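Local structure of prolyl-tRNA synthetase (Naegleria fowleri, 6UYH) at residues S42-F47 / P158-E164; K32-L36 / F47-C51. The protein probably attaches proline to its cognate tRNA in an ATP-dependent reaction, as a class II aminoacyl-tRNA synthetase. One frame throughout, in Å; residues are numbered along the deposited sequence.

In the fold
Both contacts are buried, and they meet at Phe47, whose ring faces 158-164 in contact 1 and whose backbone faces 32-36 in contact 2. In contact 1 the turn and strand 42-47 back the loop 158-164, which carries four residues of the nucleotide pocket; its chemistry mixes one backbone bond, one water bridge and aromatic packing. Contact 2 lies farther from the chain's centre and about 13 Å from contact 1, centre to centre. There the end of helix 22-32 meets the start of helix 49-67 through a ring face, a stacked arginine and two water bridges. Phe159 joins the two by touching Leu36 and Cys51, and both contacts reach the second subunit.

Contact 1 (S42-F47 / P158-E164); sequences SGCYIF and PFIRSRE. With ANP (phosphoaminophosphonic acid-adenylate ester), chain C; EDO (1,2-ethanediol), chain L.
Arg163 N donates to Gly43 O over 2.8 Å, the single direct hydrogen bond between 42-47 and 158-164. The Arg163 chain, extended from CG to NE, brings CD to 3.5 Å from Ser42 O, while NH2 binds Glu152 O. Ser162 CB presses on the Gly43 carbonyl and lies at the edge of the Tyr45 ring, 3.7 Å from Tyr45 CE2. Pro158 CA covers one face of that ring, 3.9 Å from its centroid, a CH-pi contact offset toward the rim. Phe47 and Phe159 make an offset edge-to-face pair, the edge of Phe159 turned toward the face of Phe47, planes 84° apart, with Phe159 CE1 within 3.7 Å of Phe47 CE2. A water bridges Tyr45 N and Glu164 O; Ser162 OG, between its backbone N and carbonyl carbon (chi1 57°), reaches Glu164 O over 2.6 Å, from above the carbonyl plane. Beyond, the loop binds the ATP analogue AMPPNP: Ser162 N donates to adenine N1, Ser162 O accepts from N6, and Arg161 NH1 holds gamma-phosphate oxygen O2G while pairing with Glu152. Strand 36-38 packs against Tyr45, Pro158 and Phe159 through Leu36, helices 22-32 and 274-283 pack on Phe159, and Glu164, opening strand 164-174, binds Leu78 N of the second subunit.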
ATOM      1  N   SER A  42      17.960 -10.807  -9.102  1.00 27.03           N
ATOM      2  CA  SER A  42      17.664 -10.558 -10.508  1.00 26.83           C
ATOM      3  C   SER A  42      16.171 -10.332 -10.719  1.00 24.19           C
ATOM      4  O   SER A  42      15.331 -11.030 -10.146  1.00 26.28           O
ATOM      5  CB  SER A  42      18.153 -11.736 -11.355  1.00 38.25           C
ATOM      6  OG  SER A  42      17.727 -11.609 -12.696  1.00 53.07           O
ATOM      7  N   GLY A  43      15.845  -9.320 -11.518  1.00 21.14           N
ATOM      8  CA  GLY A  43      14.469  -9.043 -11.862  1.00 20.49           C
ATOM      9  C   GLY A  43      13.690  -8.267 -10.825  1.00 20.74           C
ATOM     10  O   GLY A  43      12.472  -8.132 -10.965  1.00 20.95           O
ATOM     11  N   CYS A  44      14.354  -7.771  -9.788  1.00 18.73           N
ATOM     12  CA  CYS A  44      13.735  -6.955  -8.761  1.00 19.24           C
ATOM     13  C   CYS A  44      14.389  -5.583  -8.785  1.00 22.02           C
ATOM     14  O   CYS A  44      15.594  -5.476  -9.013  1.00 20.96           O
ATOM     15  CB  CYS A  44      13.899  -7.604  -7.385  1.00 24.26           C
ATOM     16  SG  CYS A  44      13.095  -9.234  -7.314  1.00 26.25           S
ATOM     17  N   TYR A  45      13.590  -4.539  -8.565  1.00 17.37           N
ATOM     18  CA  TYR A  45      14.078  -3.173  -8.709  1.00 17.70           C
ATOM     19  C   TYR A  45      13.617  -2.332  -7.536  1.00 20.84           C
ATOM     20  O   TYR A  45      12.603  -2.617  -6.902  1.00 18.99           O
ATOM     21  CB  TYR A  45      13.597  -2.545 -10.025  1.00 16.20           C
ATOM     22  CG  TYR A  45      13.891  -3.431 -11.227  1.00 17.49           C
ATOM     23  CD1 TYR A  45      15.127  -3.387 -11.846  1.00 18.51           C
ATOM     24  CD2 TYR A  45      12.933  -4.318 -11.724  1.00 20.53           C
ATOM     25  CE1 TYR A  45      15.418  -4.206 -12.934  1.00 21.47           C
ATOM     26  CE2 TYR A  45      13.214  -5.142 -12.811  1.00 23.42           C
ATOM     27  CZ  TYR A  45      14.454  -5.076 -13.407  1.00 23.12           C
ATOM     28  OH  TYR A  45      14.749  -5.880 -14.487  1.00 25.04           O
ATOM     29  N   ILE A  46      14.373  -1.268  -7.277  1.00 20.10           N
ATOM     30  CA  ILE A  46      14.087  -0.307  -6.212  1.00 21.20           C
ATOM     31  C   ILE A  46      13.319   0.873  -6.805  1.00 20.67           C
ATOM     32  O   ILE A  46      13.790   1.508  -7.759  1.00 20.45           O
ATOM     33  CB  ILE A  46      15.393   0.172  -5.560  1.00 17.74           C
ATOM     34  CG1 ILE A  46      16.115  -1.002  -4.893  1.00 20.43           C
ATOM     35  CG2 ILE A  46      15.116   1.331  -4.581  1.00 18.51           C
ATOM     36  CD1 ILE A  46      17.587  -0.747  -4.659  1.00 20.70           C
ATOM     37  N   PHE A  47      12.139   1.178  -6.235  1.00 18.77           N
ATOM     38  CA  PHE A  47      11.306   2.299  -6.684  1.00 20.11           C
ATOM     39  C   PHE A  47      11.612   3.492  -5.786  1.00 20.26           C
ATOM     40  O   PHE A  47      11.225   3.504  -4.611  1.00 18.94           O
ATOM     41  CB  PHE A  47       9.810   1.976  -6.615  1.00 19.38           C
ATOM     42  CG  PHE A  47       9.338   0.908  -7.566  1.00 20.09           C
ATOM     43  CD1 PHE A  47       9.896  -0.356  -7.565  1.00 28.94           C
ATOM     44  CD2 PHE A  47       8.282   1.164  -8.423  1.00 21.04           C
ATOM     45  CE1 PHE A  47       9.437  -1.337  -8.441  1.00 34.16           C
ATOM     46  CE2 PHE A  47       7.809   0.179  -9.294  1.00 21.57           C
ATOM     47  CZ  PHE A  47       8.396  -1.062  -9.307  1.00 22.23           C
ATOM     48  N   PRO A 158      12.893  -3.603 -16.487  1.00 19.88           N
ATOM     49  CA  PRO A 158      12.421  -2.688 -15.441  1.00 20.71           C
ATOM     50  C   PRO A 158      11.011  -2.204 -15.745  1.00 20.71           C
ATOM     51  O   PRO A 158      10.698  -1.835 -16.878  1.00 21.72           O
ATOM     52  CB  PRO A 158      13.445  -1.547 -15.485  1.00 19.03           C
ATOM     53  CG  PRO A 158      14.720  -2.239 -15.930  1.00 20.76           C
ATOM     54  CD  PRO A 158      14.254  -3.269 -16.957  1.00 21.44           C
ATOM     55  N   PHE A 159      10.148  -2.280 -14.727  1.00 17.84           N
ATOM     56  CA  PHE A 159       8.725  -1.951 -14.755  1.00 18.38           C
ATOM     57  C   PHE A 159       7.898  -2.903 -15.617  1.00 18.27           C
ATOM     58  O   PHE A 159       6.886  -3.415 -15.141  1.00 18.72           O
ATOM     59  CB  PHE A 159       8.477  -0.509 -15.221  1.00 15.81           C
ATOM     60  CG  PHE A 159       9.159   0.528 -14.376  1.00 20.03           C
ATOM     61  CD1 PHE A 159       8.848   0.670 -13.025  1.00 20.09           C
ATOM     62  CD2 PHE A 159      10.100   1.372 -14.931  1.00 20.30           C
ATOM     63  CE1 PHE A 159       9.485   1.629 -12.240  1.00 20.43           C
ATOM     64  CE2 PHE A 159      10.733   2.343 -14.158  1.00 17.11           C
ATOM     65  CZ  PHE A 159      10.419   2.473 -12.808  1.00 21.88           C
ATOM     66  N   ILE A 160       8.315  -3.161 -16.868  1.00 15.47           N
ATOM     67  CA  ILE A 160       7.464  -3.914 -17.792  1.00 15.43           C
ATOM     68  C   ILE A 160       7.311  -5.362 -17.351  1.00 19.73           C
ATOM     69  O   ILE A 160       6.228  -5.953 -17.482  1.00 21.57           O
ATOM     70  CB  ILE A 160       8.031  -3.855 -19.222  1.00 15.71           C
ATOM     71  CG1 ILE A 160       8.145  -2.409 -19.706  1.00 21.68           C
ATOM     72  CG2 ILE A 160       7.160  -4.705 -20.163  1.00 21.42           C
ATOM     73  CD1 ILE A 160       6.808  -1.707 -19.886  1.00 19.43           C
ATOM     74  N   ARG A 161       8.405  -5.981 -16.894  1.00 18.45           N
ATOM     75  CA  ARG A 161       8.402  -7.412 -16.575  1.00 22.61           C
ATOM     76  C   ARG A 161       9.410  -7.637 -15.448  1.00 21.74           C
ATOM     77  O   ARG A 161      10.596  -7.849 -15.699  1.00 18.90           O
ATOM     78  CB  ARG A 161       8.737  -8.265 -17.791  1.00 21.14           C
ATOM     79  CG  ARG A 161       8.561  -9.768 -17.509  1.00 22.36           C
ATOM     80  CD  ARG A 161       8.853 -10.639 -18.723  1.00 26.66           C
ATOM     81  NE  ARG A 161       7.962 -10.304 -19.829  1.00 28.80           N
ATOM     82  CZ  ARG A 161       6.662 -10.588 -19.856  1.00 34.31           C
ATOM     83  NH1 ARG A 161       6.096 -11.227 -18.839  1.00 30.76           N
ATOM     84  NH2 ARG A 161       5.927 -10.229 -20.902  1.00 33.98           N
ATOM     85  N   SER A 162       8.924  -7.590 -14.210  1.00 17.40           N
ATOM     86  CA  SER A 162       9.786  -7.799 -13.056  1.00 18.34           C
ATOM     87  C   SER A 162       9.317  -9.032 -12.293  1.00 18.44           C
ATOM     88  O   SER A 162       8.162  -9.451 -12.410  1.00 22.69           O
ATOM     89  CB  SER A 162       9.832  -6.548 -12.156  1.00 20.59           C
ATOM     90  OG  SER A 162       8.548  -6.129 -11.709  1.00 21.01           O
ATOM     91  N   ARG A 163      10.236  -9.651 -11.545  1.00 19.24           N
ATOM     92  CA  ARG A 163       9.885 -10.884 -10.831  1.00 18.97           C
ATOM     93  C   ARG A 163       9.068 -10.610  -9.580  1.00 22.61           C
ATOM     94  O   ARG A 163       8.239 -11.445  -9.187  1.00 18.10           O
ATOM     95  CB  ARG A 163      11.144 -11.685 -10.498  1.00 19.21           C
ATOM     96  CG  ARG A 163      11.705 -12.380 -11.740  1.00 27.11           C
ATOM     97  CD  ARG A 163      12.884 -13.261 -11.398  1.00 34.11           C
ATOM     98  NE  ARG A 163      13.090 -14.291 -12.409  1.00 46.76           N
ATOM     99  CZ  ARG A 163      14.106 -15.144 -12.393  1.00 57.15           C
ATOM    100  NH1 ARG A 163      15.008 -15.072 -11.424  1.00 53.35           N
ATOM    101  NH2 ARG A 163      14.224 -16.062 -13.346  1.00 60.52           N
ATOM    102  N   GLU A 164       9.298  -9.476  -8.926  1.00 18.05           N
ATOM    103  CA  GLU A 164       8.335  -8.893  -8.004  1.00 16.03           C
ATOM    104  C   GLU A 164       7.767  -7.657  -8.679  1.00 17.37           C
ATOM    105  O   GLU A 164       8.527  -6.847  -9.219  1.00 20.45           O
ATOM    106  CB  GLU A 164       8.964  -8.505  -6.657  1.00 16.78           C
ATOM    107  CG  GLU A 164       7.916  -7.938  -5.689  1.00 19.53           C
ATOM    108  CD  GLU A 164       8.490  -7.478  -4.348  1.00 21.01           C
ATOM    109  OE1 GLU A 164       9.720  -7.342  -4.219  1.00 22.00           O
ATOM    110  OE2 GLU A 164       7.690  -7.266  -3.418  1.00 23.12           O
TER
HETATM  111  PG  ANP C 601       2.185 -11.167 -19.776  1.00 44.96           P
HETATM  112  O1G ANP C 601       2.187 -11.728 -21.120  1.00 48.39           O
HETATM  113  O2G ANP C 601       3.089 -12.089 -18.854  1.00 37.08           O
HETATM  114  O3G ANP C 601       2.762  -9.704 -19.903  1.00 52.93           O
HETATM  115  PB  ANP C 601      -0.082 -11.972 -17.990  1.00 37.32           P
HETATM  116  O1B ANP C 601      -1.157 -12.787 -18.533  1.00 38.66           O
HETATM  117  O2B ANP C 601       0.952 -12.890 -17.270  1.00 31.96           O
HETATM  118  N3B ANP C 601       0.676 -11.068 -19.137  1.00 46.77           N
HETATM  119  PA  ANP C 601      -1.805 -10.963 -15.895  1.00 26.46           P
HETATM  120  O1A ANP C 601      -3.137 -11.039 -16.532  1.00 32.74           O
HETATM  121  O2A ANP C 601      -1.584 -12.129 -14.989  1.00 26.06           O
HETATM  122  O3A ANP C 601      -0.625 -10.947 -16.959  1.00 31.43           O
HETATM  123  O5' ANP C 601      -1.509  -9.623 -15.053  1.00 29.10           O
HETATM  124  C5' ANP C 601      -2.292  -8.408 -15.020  1.00 25.80           C
HETATM  125  C4' ANP C 601      -1.437  -7.311 -15.598  1.00 31.92           C
HETATM  126  O4' ANP C 601      -0.204  -7.207 -14.852  1.00 24.98           O
HETATM  127  C3' ANP C 601      -0.999  -7.584 -17.029  1.00 35.76           C
HETATM  128  O3' ANP C 601      -1.997  -7.158 -17.948  1.00 47.43           O
HETATM  129  C2' ANP C 601       0.286  -6.764 -17.150  1.00 28.95           C
HETATM  130  O2' ANP C 601      -0.008  -5.445 -17.590  1.00 29.21           O
HETATM  131  C1' ANP C 601       0.846  -6.796 -15.713  1.00 20.67           C
HETATM  132  N9  ANP C 601       1.966  -7.711 -15.540  1.00 24.31           N
HETATM  133  C8  ANP C 601       1.989  -9.056 -15.806  1.00 21.83           C
HETATM  134  N7  ANP C 601       3.135  -9.636 -15.549  1.00 23.11           N
HETATM  135  C5  ANP C 601       3.928  -8.597 -15.077  1.00 21.25           C
HETATM  136  C6  ANP C 601       5.262  -8.551 -14.634  1.00 22.18           C
HETATM  137  N6  ANP C 601       6.054  -9.621 -14.534  1.00 20.37           N
HETATM  138  N1  ANP C 601       5.756  -7.348 -14.264  1.00 19.74           N
HETATM  139  C2  ANP C 601       4.953  -6.280 -14.311  1.00 19.60           C
HETATM  140  N3  ANP C 601       3.677  -6.207 -14.693  1.00 19.85           N
HETATM  141  C4  ANP C 601       3.221  -7.406 -15.071  1.00 20.06           C
HETATM  142  C1  EDO L 610      18.114  -6.506 -10.923  1.00 36.26           C
HETATM  143  O1  EDO L 610      17.848  -5.169 -10.493  1.00 25.35           O
HETATM  144  C2  EDO L 610      18.200  -6.537 -12.446  1.00 46.27           C
HETATM  145  O2  EDO L 610      17.876  -7.847 -12.917  1.00 41.39           O
HETATM  146  O   HOH W   1      10.736  -5.217  -8.395  1.00 24.51           O
HETATM  147  O   HOH W   2      11.114  -5.612  -6.025  1.00 32.00           O

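Contact 2 (K32-L36 / F47-C51); sequences KSEFL and FRPNC
Phe35 lays one face of its ring over Cys51, in the first turn of helix 49-67. Cys51 CA stands above the centre of the ring, 3.7 Å from the centroid and 10° off its normal, a CH-pi contact; Cys51 CB reaches Phe35 CD1 at 3.5 Å. The sulfur lies obliquely to the ring. Asn50 flanks the same ring through CB, its amide plane steeply inclined to it.

Arg48 crosses Glu34 obliquely. Its chain bends at chi3 (75°), and Glu34 CB sits over the centre of the Arg48 guanidinium, 3.9 Å above its plane. The carboxylate and guanidinium planes are 10° apart; Glu34 OE1 lies well out of the guanidinium plane, 4.1 Å from Arg48 NH2, so any attraction is one of charge alone. Glu34 OE2 instead forms a salt bridge with Arg353, while Arg48 makes a cation-pi contact with Trp131 of the second subunit. Arg48 N donates to Phe35 O over 2.9 Å. Waters link Glu34 O to Asn50 N and Ser33 O to Asn50 ND2; a third link, from Leu36 O to Arg48 NH1, is doubtful because its first leg is very short.

The arrangement joins two helix ends: Glu34, with positive phi, closes helix 22-32 in a Schellman motif, Arg48 occupies the N-cap position of helix 49-67, and Leu36 and Phe47 form an antiparallel non-hydrogen-bonded pair in the two-stranded sheet between them.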
ATOM      1  N   LYS A  32      19.201   7.738 -13.960  1.00 24.81           N
ATOM      2  CA  LYS A  32      19.707   9.098 -13.782  1.00 22.98           C
ATOM      3  C   LYS A  32      18.601  10.081 -13.422  1.00 23.49           C
ATOM      4  O   LYS A  32      18.884  11.134 -12.842  1.00 27.53           O
ATOM      5  CB  LYS A  32      20.449   9.548 -15.044  1.00 25.39           C
ATOM      6  CG  LYS A  32      21.692   8.718 -15.302  1.00 27.14           C
ATOM      7  CD  LYS A  32      22.427   9.140 -16.569  1.00 28.28           C
ATOM      8  CE  LYS A  32      23.717   8.342 -16.722  1.00 34.15           C
ATOM      9  NZ  LYS A  32      24.510   8.743 -17.921  1.00 31.80           N
ATOM     10  N   SER A  33      17.353   9.757 -13.746  1.00 23.82           N
ATOM     11  CA  SER A  33      16.226  10.548 -13.283  1.00 23.30           C
ATOM     12  C   SER A  33      15.889  10.305 -11.823  1.00 22.45           C
ATOM     13  O   SER A  33      14.958  10.941 -11.319  1.00 24.63           O
ATOM     14  CB  SER A  33      14.989  10.236 -14.106  1.00 20.77           C
ATOM     15  OG  SER A  33      14.563   8.894 -13.882  1.00 22.35           O
ATOM     16  N   GLU A  34      16.607   9.394 -11.152  1.00 19.88           N
ATOM     17  CA  GLU A  34      16.304   8.963  -9.779  1.00 19.35           C
ATOM     18  C   GLU A  34      14.945   8.271  -9.677  1.00 21.93           C
ATOM     19  O   GLU A  34      14.286   8.304  -8.636  1.00 23.42           O
ATOM     20  CB  GLU A  34      16.411  10.135  -8.785  1.00 24.51           C
ATOM     21  CG  GLU A  34      17.798  10.778  -8.784  1.00 28.35           C
ATOM     22  CD  GLU A  34      17.985  11.852  -7.727  1.00 35.85           C
ATOM     23  OE1 GLU A  34      17.088  12.045  -6.879  1.00 35.55           O
ATOM     24  OE2 GLU A  34      19.048  12.502  -7.746  1.00 39.13           O
ATOM     25  N   PHE A  35      14.510   7.602 -10.747  1.00 20.82           N
ATOM     26  CA  PHE A  35      13.284   6.816 -10.654  1.00 18.64           C
ATOM     27  C   PHE A  35      13.545   5.446 -10.041  1.00 21.92           C
ATOM     28  O   PHE A  35      12.787   4.987  -9.175  1.00 21.65           O
ATOM     29  CB  PHE A  35      12.644   6.659 -12.041  1.00 21.42           C
ATOM     30  CG  PHE A  35      11.384   7.468 -12.226  1.00 20.70           C
ATOM     31  CD1 PHE A  35      10.215   6.862 -12.698  1.00 23.13           C
ATOM     32  CD2 PHE A  35      11.368   8.827 -11.920  1.00 19.61           C
ATOM     33  CE1 PHE A  35       9.053   7.601 -12.854  1.00 23.68           C
ATOM     34  CE2 PHE A  35      10.213   9.577 -12.072  1.00 22.97           C
ATOM     35  CZ  PHE A  35       9.049   8.958 -12.548  1.00 21.39           C
ATOM     36  N   LEU A  36      14.621   4.793 -10.456  1.00 22.17           N
ATOM     37  CA  LEU A  36      14.793   3.373 -10.196  1.00 22.19           C
ATOM     38  C   LEU A  36      16.257   3.079  -9.917  1.00 25.86           C
ATOM     39  O   LEU A  36      17.152   3.760 -10.425  1.00 25.57           O
ATOM     40  CB  LEU A  36      14.290   2.548 -11.394  1.00 19.01           C
ATOM     41  CG  LEU A  36      14.366   1.020 -11.352  1.00 23.85           C
ATOM     42  CD1 LEU A  36      13.208   0.416 -12.158  1.00 23.72           C
ATOM     43  CD2 LEU A  36      15.697   0.534 -11.916  1.00 29.21           C
ATOM     44  N   PHE A  47      12.139   1.178  -6.235  1.00 18.77           N
ATOM     45  CA  PHE A  47      11.306   2.299  -6.684  1.00 20.11           C
ATOM     46  C   PHE A  47      11.612   3.492  -5.786  1.00 20.26           C
ATOM     47  O   PHE A  47      11.225   3.504  -4.611  1.00 18.94           O
ATOM     48  CB  PHE A  47       9.810   1.976  -6.615  1.00 19.38           C
ATOM     49  CG  PHE A  47       9.338   0.908  -7.566  1.00 20.09           C
ATOM     50  CD1 PHE A  47       9.896  -0.356  -7.565  1.00 28.94           C
ATOM     51  CD2 PHE A  47       8.282   1.164  -8.423  1.00 21.04           C
ATOM     52  CE1 PHE A  47       9.437  -1.337  -8.441  1.00 34.16           C
ATOM     53  CE2 PHE A  47       7.809   0.179  -9.294  1.00 21.57           C
ATOM     54  CZ  PHE A  47       8.396  -1.062  -9.307  1.00 22.23           C
ATOM     55  N   ARG A  48      12.291   4.496  -6.334  1.00 19.76           N
ATOM     56  CA  ARG A  48      12.696   5.671  -5.572  1.00 19.86           C
ATOM     57  C   ARG A  48      11.531   6.665  -5.474  1.00 19.11           C
ATOM     58  O   ARG A  48      10.494   6.481  -6.122  1.00 21.49           O
ATOM     59  CB  ARG A  48      13.946   6.264  -6.223  1.00 22.44           C
ATOM     60  CG  ARG A  48      15.153   5.324  -6.174  1.00 25.62           C
ATOM     61  CD  ARG A  48      16.393   5.947  -6.814  1.00 24.81           C
ATOM     62  NE  ARG A  48      16.989   6.964  -5.946  1.00 26.36           N
ATOM     63  CZ  ARG A  48      18.123   7.608  -6.217  1.00 29.94           C
ATOM     64  NH1 ARG A  48      18.781   7.349  -7.340  1.00 26.31           N
ATOM     65  NH2 ARG A  48      18.603   8.505  -5.359  1.00 28.50           N
ATOM     66  N   PRO A  49      11.663   7.729  -4.660  1.00 20.34           N
ATOM     67  CA  PRO A  49      10.482   8.572  -4.357  1.00 20.63           C
ATOM     68  C   PRO A  49       9.731   9.117  -5.566  1.00 20.89           C
ATOM     69  O   PRO A  49       8.497   9.043  -5.597  1.00 19.42           O
ATOM     70  CB  PRO A  49      11.082   9.702  -3.511  1.00 22.61           C
ATOM     71  CG  PRO A  49      12.203   9.046  -2.785  1.00 22.73           C
ATOM     72  CD  PRO A  49      12.809   8.098  -3.802  1.00 20.77           C
ATOM     73  N   ASN A  50      10.434   9.688  -6.549  1.00 21.32           N
ATOM     74  CA  ASN A  50       9.747  10.311  -7.678  1.00 22.13           C
ATOM     75  C   ASN A  50       9.016   9.271  -8.507  1.00 24.37           C
ATOM     76  O   ASN A  50       8.011   9.571  -9.156  1.00 20.94           O
ATOM     77  CB  ASN A  50      10.740  11.070  -8.554  1.00 21.99           C
ATOM     78  CG  ASN A  50      11.473  12.158  -7.802  1.00 25.95           C
ATOM     79  OD1 ASN A  50      11.153  12.466  -6.651  1.00 26.55           O
ATOM     80  ND2 ASN A  50      12.461  12.759  -8.456  1.00 25.86           N
ATOM     81  N   CYS A  51       9.505   8.045  -8.470  1.00 19.33           N
ATOM     82  CA  CYS A  51       8.895   6.939  -9.186  1.00 19.82           C
ATOM     83  C   CYS A  51       7.684   6.399  -8.442  1.00 20.77           C
ATOM     84  O   CYS A  51       6.604   6.229  -9.024  1.00 20.64           O
ATOM     85  CB  CYS A  51       9.949   5.861  -9.367  1.00 22.18           C
ATOM     86  SG  CYS A  51       9.290   4.285  -9.872  1.00 25.41           S
TER
HETATM   87  O   HOH W   3      12.360  12.194 -11.412  1.00 25.04           O
HETATM   88  O   HOH W   4      13.258   9.828  -6.708  1.00 21.64           O
HETATM   89  O   HOH W   5      18.396   5.827  -9.644  1.00 28.94           O